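Local coordinates for protein cytochrome P450 monooxygenase (Rhodococcus sp. ECU0066, PDB 6KBH) that probably catalyses monooxygenation as a self-sufficient cytochrome P450, carrying heme, flavin mononucleotide and a [2Fe-2S] cluster in one chain, at residues I511-G516 against A559-R564. Numbering follows the deposited sequence.
Sequences IDVDCG and ATLRVR
Asp512 and Arg564 form a hydrogen-bonded pair where strands 510-515 and 560-567 run antiparallel in the six-stranded sheet of the FMN-binding reductase domain, a ferredoxin-reductase-type flavin barrel. Two sound backbone bonds set the register. Arg564 N reaches Asp512 O at 2.8 Å. Asp514 N reaches Arg562 O at 3.0 Å, almost straight. Between them Val513 faces Val563 as a non-hydrogen-bonded pair.

Charge governs the sheet face carrying Asp512 and Arg564. The Asp514 carboxylate splits its oxygens between two arginines. Asp514 OD1 takes a bent bond on its syn side, somewhat out of the carboxylate plane, from Arg564 NH1, 3.1 Å away, as part of a salt bridge. Asp514 OD2 lies over the guanidinium face of Arg562, 3.1 Å from Arg562 NE, a pairing of charges alone with the two planes 83° apart. An alanine at Asp514 would probably leave the Arg562 guanidinium without this counter-charge and take one of two carboxylates from Arg564, still held by Asp734. That Arg564 NH2 salt bridge to Asp734, next to cluster ligand Cys735, links this sheet to the iron-sulfur domain. Asp512 CB lies above one face of the Arg564 guanidinium, toward its rim, and Asp512 OD2 pairs with Arg567.

Apolar groups occupy the other face. Leu561 CG stands anti to its own carbonyl carbon (chi1 -80°), and from there Leu561 CD1 meets Val513 CG2 at 3.5 Å.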
ATOM      1  N   ILE A 511      11.880  17.935   1.371  1.00 96.06           N
ATOM      2  CA  ILE A 511      10.591  17.328   1.069  1.00 93.08           C
ATOM      3  C   ILE A 511      10.716  16.476  -0.181  1.00101.29           C
ATOM      4  O   ILE A 511      11.574  16.701  -1.034  1.00101.92           O
ATOM      5  CB  ILE A 511       9.452  18.334   0.839  1.00 98.11           C
ATOM      6  CG1 ILE A 511       9.621  19.598   1.643  1.00 95.78           C
ATOM      7  CG2 ILE A 511       8.158  17.756   1.318  1.00111.57           C
ATOM      8  CD1 ILE A 511       8.689  20.640   1.138  1.00101.23           C
ATOM      9  N   ASP A 512       9.803  15.517  -0.300  1.00100.53           N
ATOM     10  CA  ASP A 512       9.716  14.651  -1.467  1.00101.39           C
ATOM     11  C   ASP A 512       8.568  15.139  -2.344  1.00101.40           C
ATOM     12  O   ASP A 512       7.396  15.017  -1.973  1.00 99.16           O
ATOM     13  CB  ASP A 512       9.528  13.195  -1.050  1.00100.83           C
ATOM     14  CG  ASP A 512      10.627  12.714  -0.124  1.00105.32           C
ATOM     15  OD1 ASP A 512      11.225  13.558   0.575  1.00112.75           O
ATOM     16  OD2 ASP A 512      10.908  11.497  -0.107  1.00110.83           O
ATOM     17  N   VAL A 513       8.912  15.693  -3.501  1.00104.04           N
ATOM     18  CA  VAL A 513       7.955  16.297  -4.419  1.00103.78           C
ATOM     19  C   VAL A 513       7.949  15.485  -5.707  1.00101.22           C
ATOM     20  O   VAL A 513       9.012  15.188  -6.264  1.00100.60           O
ATOM     21  CB  VAL A 513       8.300  17.773  -4.693  1.00 95.54           C
ATOM     22  CG1 VAL A 513       9.782  17.926  -5.008  1.00 92.41           C
ATOM     23  CG2 VAL A 513       7.449  18.316  -5.819  1.00 96.34           C
ATOM     24  N   ASP A 514       6.757  15.120  -6.175  1.00101.63           N
ATOM     25  CA  ASP A 514       6.630  14.308  -7.383  1.00103.67           C
ATOM     26  C   ASP A 514       6.919  15.154  -8.613  1.00103.52           C
ATOM     27  O   ASP A 514       6.072  15.941  -9.040  1.00102.57           O
ATOM     28  CB  ASP A 514       5.232  13.705  -7.470  1.00103.41           C
ATOM     29  CG  ASP A 514       5.022  12.587  -6.484  1.00101.86           C
ATOM     30  OD1 ASP A 514       5.953  12.301  -5.703  1.00106.15           O
ATOM     31  OD2 ASP A 514       3.925  11.990  -6.495  1.00103.64           O
ATOM     32  N   CYS A 515       8.094  14.973  -9.217  1.00104.69           N
ATOM     33  CA  CYS A 515       8.456  15.734 -10.413  1.00102.18           C
ATOM     34  C   CYS A 515       8.031  14.937 -11.642  1.00103.29           C
ATOM     35  O   CYS A 515       8.822  14.250 -12.293  1.00103.00           O
ATOM     36  CB  CYS A 515       9.946  16.045 -10.422  1.00 95.07           C
ATOM     37  SG  CYS A 515      10.559  16.687  -8.854  1.00 96.70           S
ATOM     38  N   GLY A 516       6.746  15.043 -11.962  1.00100.22           N
ATOM     39  CA  GLY A 516       6.200  14.228 -13.034  1.00107.84           C
ATOM     40  C   GLY A 516       6.046  12.794 -12.567  1.00107.26           C
ATOM     41  O   GLY A 516       5.440  12.520 -11.525  1.00 97.07           O
ATOM     42  N   ALA A 559      -0.037  25.175 -11.201  1.00 94.84           N
ATOM     43  CA  ALA A 559      -0.019  23.725 -11.118  1.00 92.46           C
ATOM     44  C   ALA A 559      -0.061  23.282  -9.656  1.00 93.06           C
ATOM     45  O   ALA A 559       0.107  24.079  -8.729  1.00 87.56           O
ATOM     46  CB  ALA A 559       1.224  23.162 -11.805  1.00 79.34           C
ATOM     47  N   THR A 560      -0.294  21.992  -9.449  1.00 95.95           N
ATOM     48  CA  THR A 560      -0.258  21.436  -8.105  1.00 92.70           C
ATOM     49  C   THR A 560       0.575  20.166  -8.091  1.00 92.56           C
ATOM     50  O   THR A 560       0.453  19.321  -8.978  1.00100.43           O
ATOM     51  CB  THR A 560      -1.662  21.150  -7.553  1.00 91.60           C
ATOM     52  OG1 THR A 560      -2.416  20.360  -8.488  1.00100.08           O
ATOM     53  CG2 THR A 560      -2.382  22.454  -7.261  1.00 80.33           C
ATOM     54  N   LEU A 561       1.414  20.047  -7.080  1.00 88.68           N
ATOM     55  CA  LEU A 561       2.362  18.967  -6.949  1.00 94.14           C
ATOM     56  C   LEU A 561       2.054  18.242  -5.646  1.00 92.55           C
ATOM     57  O   LEU A 561       1.769  18.871  -4.627  1.00 98.75           O
ATOM     58  CB  LEU A 561       3.796  19.499  -6.892  1.00 98.32           C
ATOM     59  CG  LEU A 561       4.507  19.886  -8.188  1.00 90.95           C
ATOM     60  CD1 LEU A 561       5.790  20.640  -7.868  1.00 95.50           C
ATOM     61  CD2 LEU A 561       4.795  18.663  -9.001  1.00101.24           C
ATOM     62  N   ARG A 562       2.126  16.920  -5.682  1.00 95.63           N
ATOM     63  CA  ARG A 562       2.064  16.113  -4.477  1.00 94.39           C
ATOM     64  C   ARG A 562       3.419  16.172  -3.781  1.00 93.29           C
ATOM     65  O   ARG A 562       4.465  15.997  -4.408  1.00107.71           O
ATOM     66  CB  ARG A 562       1.691  14.662  -4.798  1.00 98.41           C
ATOM     67  CG  ARG A 562       2.137  13.687  -3.744  1.00104.97           C
ATOM     68  CD  ARG A 562       1.193  12.489  -3.659  1.00108.21           C
ATOM     69  NE  ARG A 562       1.638  11.353  -4.465  1.00107.16           N
ATOM     70  CZ  ARG A 562       2.349  10.327  -4.001  1.00106.25           C
ATOM     71  NH1 ARG A 562       2.693  10.265  -2.723  1.00113.33           N
ATOM     72  NH2 ARG A 562       2.704   9.349  -4.815  1.00105.40           N
ATOM     73  N   VAL A 563       3.407  16.438  -2.484  1.00 87.56           N
ATOM     74  CA  VAL A 563       4.616  16.762  -1.745  1.00 96.84           C
ATOM     75  C   VAL A 563       4.470  16.178  -0.353  1.00 96.28           C
ATOM     76  O   VAL A 563       3.512  16.497   0.363  1.00105.07           O
ATOM     77  CB  VAL A 563       4.844  18.280  -1.707  1.00 93.31           C
ATOM     78  CG1 VAL A 563       3.578  19.024  -1.358  1.00 98.71           C
ATOM     79  CG2 VAL A 563       5.938  18.633  -0.754  1.00 93.98           C
ATOM     80  N   ARG A 564       5.404  15.311   0.021  1.00 94.68           N
ATOM     81  CA  ARG A 564       5.273  14.461   1.199  1.00 95.29           C
ATOM     82  C   ARG A 564       6.152  14.999   2.315  1.00 94.54           C
ATOM     83  O   ARG A 564       7.363  15.153   2.127  1.00 90.29           O
ATOM     84  CB  ARG A 564       5.643  13.022   0.851  1.00100.54           C
ATOM     85  CG  ARG A 564       4.768  12.471  -0.260  1.00102.22           C
ATOM     86  CD  ARG A 564       4.690  10.959  -0.258  1.00104.45           C
ATOM     87  NE  ARG A 564       5.898  10.326  -0.777  1.00105.67           N
ATOM     88  CZ  ARG A 564       6.239  10.297  -2.061  1.00114.19           C
ATOM     89  NH1 ARG A 564       5.478  10.886  -2.975  1.00111.76           N
ATOM     90  NH2 ARG A 564       7.354   9.685  -2.431  1.00117.81           N
TER